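Local coordinates for D-hydantoinase (Ralstonia pickettii, PDB 1NFG), which probably hydrolyses the cyclic amide bond of D-hydantoin derivatives stereospecifically, using two zinc ions bound in each subunit, at residues S69-F73 and A74-V78. Sequence-based numbering, arbitrary orientation.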
loop_
_atom_site.group_PDB
_atom_site.type_symbol
_atom_site.label_atom_id
_atom_site.label_comp_id
_atom_site.label_asym_id
_atom_site.label_seq_id
_atom_site.Cartn_x
_atom_site.Cartn_y
_atom_site.Cartn_z
ATOM N N SER A 69 17.928 -19.841 -33.795
ATOM C CA SER A 69 18.623 -19.935 -32.520
ATOM C C SER A 69 19.719 -20.994 -32.563
ATOM O O SER A 69 19.609 -21.994 -33.276
ATOM C CB SER A 69 17.626 -20.260 -31.408
ATOM O OG SER A 69 16.812 -21.366 -31.756
ATOM N N ALA A 70 20.777 -20.766 -31.794
ATOM C CA ALA A 70 21.903 -21.685 -31.739
ATOM C C ALA A 70 21.474 -23.081 -31.289
ATOM O O ALA A 70 21.930 -24.081 -31.838
ATOM C CB ALA A 70 22.969 -21.135 -30.805
ATOM N N ASP A 71 20.602 -23.146 -30.288
ATOM C CA ASP A 71 20.126 -24.426 -29.787
ATOM C C ASP A 71 18.923 -24.919 -30.559
ATOM O O ASP A 71 18.168 -24.133 -31.127
ATOM C CB ASP A 71 19.730 -24.340 -28.304
ATOM C CG ASP A 71 20.874 -24.665 -27.372
ATOM O OD1 ASP A 71 21.744 -25.478 -27.750
ATOM O OD2 ASP A 71 20.893 -24.120 -26.250
ATOM N N THR A 72 18.757 -26.235 -30.566
ATOM C CA THR A 72 17.630 -26.883 -31.220
ATOM C C THR A 72 16.954 -27.678 -30.117
ATOM O O THR A 72 17.458 -27.744 -28.999
ATOM C CB THR A 72 18.085 -27.863 -32.321
ATOM O OG1 THR A 72 18.938 -28.866 -31.750
ATOM C CG2 THR A 72 18.832 -27.123 -33.418
ATOM N N PHE A 73 15.819 -28.284 -30.425
ATOM C CA PHE A 73 15.120 -29.077 -29.433
ATOM C C PHE A 73 16.034 -30.186 -28.899
ATOM O O PHE A 73 15.922 -30.593 -27.744
ATOM C CB PHE A 73 13.867 -29.674 -30.054
ATOM C CG PHE A 73 12.630 -29.444 -29.253
ATOM C CD1 PHE A 73 12.370 -30.202 -28.117
ATOM C CD2 PHE A 73 11.714 -28.471 -29.635
ATOM C CE1 PHE A 73 11.206 -29.994 -27.371
ATOM C CE2 PHE A 73 10.552 -28.254 -28.903
ATOM C CZ PHE A 73 10.294 -29.015 -27.770
ATOM N N ALA A 74 16.950 -30.657 -29.741
ATOM C CA ALA A 74 17.873 -31.721 -29.361
ATOM C C ALA A 74 19.029 -31.246 -28.486
ATOM O O ALA A 74 19.310 -31.846 -27.453
ATOM C CB ALA A 74 18.415 -32.396 -30.602
ATOM N N THR A 75 19.709 -30.183 -28.903
ATOM C CA THR A 75 20.837 -29.661 -28.137
ATOM C C THR A 75 20.422 -29.110 -26.778
ATOM O O THR A 75 21.171 -29.208 -25.808
ATOM C CB THR A 75 21.563 -28.529 -28.890
ATOM O OG1 THR A 75 20.613 -27.526 -29.278
ATOM C CG2 THR A 75 22.271 -29.066 -30.110
ATOM N N ALA A 76 19.234 -28.522 -26.707
ATOM C CA ALA A 76 18.762 -27.951 -25.451
ATOM C C ALA A 76 18.357 -29.021 -24.442
ATOM O O ALA A 76 18.821 -28.999 -23.299
ATOM C CB ALA A 76 17.590 -26.999 -25.710
ATOM N N THR A 77 17.496 -29.950 -24.861
ATOM C CA THR A 77 17.039 -31.017 -23.972
ATOM C C THR A 77 18.199 -31.829 -23.414
ATOM O O THR A 77 18.121 -32.339 -22.301
ATOM C CB THR A 77 16.061 -31.977 -24.674
ATOM O OG1 THR A 77 16.630 -32.421 -25.911
ATOM C CG2 THR A 77 14.728 -31.287 -24.930
ATOM N N VAL A 78 19.278 -31.955 -24.175
ATOM C CA VAL A 78 20.421 -32.698 -23.673
ATOM C C VAL A 78 21.042 -31.901 -22.534
ATOM O O VAL A 78 21.398 -32.465 -21.496
ATOM C CB VAL A 78 21.482 -32.952 -24.784
ATOM C CG1 VAL A 78 22.798 -33.448 -24.172
ATOM C CG2 VAL A 78 20.951 -33.993 -25.762
#
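A capping box made by Thr72 and Thr75 starts helix 73-82, and its two reciprocal bonds identify it. In one direction Thr75 N donates to Thr72 OG1 at 3.2 Å, almost straight (N-H...O 175°). In the other, Thr72 N reaches Thr75 OG1 at 2.6 Å, nearly as straight. Both hydroxyls sit between their own backbone N and carbonyl carbon (chi1 59° for Thr72, 53° for Thr75), which turns each oxygen back onto the other residue's amide. Ala74 N adds only a weak, bent bond to Thr72 OG1, whereas Ala76 N to Thr72 O (3.0 Å) closes the first regular helical turn. In this TIM-barrel amidohydrolase the helix follows the short strand 67-68 and precedes strand 85-93. Asp71 lies just ahead of the N-cap, its OD1 2.8 Å from Thr75 OG1. That carboxylate also ties the turn to its surroundings, OD1 accepting from Ala409 N and OD2 hydrogen-bonded to Asn408 ND2 and His314 NE2; its side chain is about 9 Å from that of the zinc ligand His59. One turn along, Thr77 OG1 donates to Phe73 O at 2.7 Å, in the carbonyl plane, alongside a weak bond from Thr77 N. The same threonine's CG2 approaches the Phe73 ring obliquely, 4.1 Å from CD1, while the ring packs edge-to-face with that of Tyr119, and the Phe73 side chain touches Met110 and Ala111 of helix 100-111.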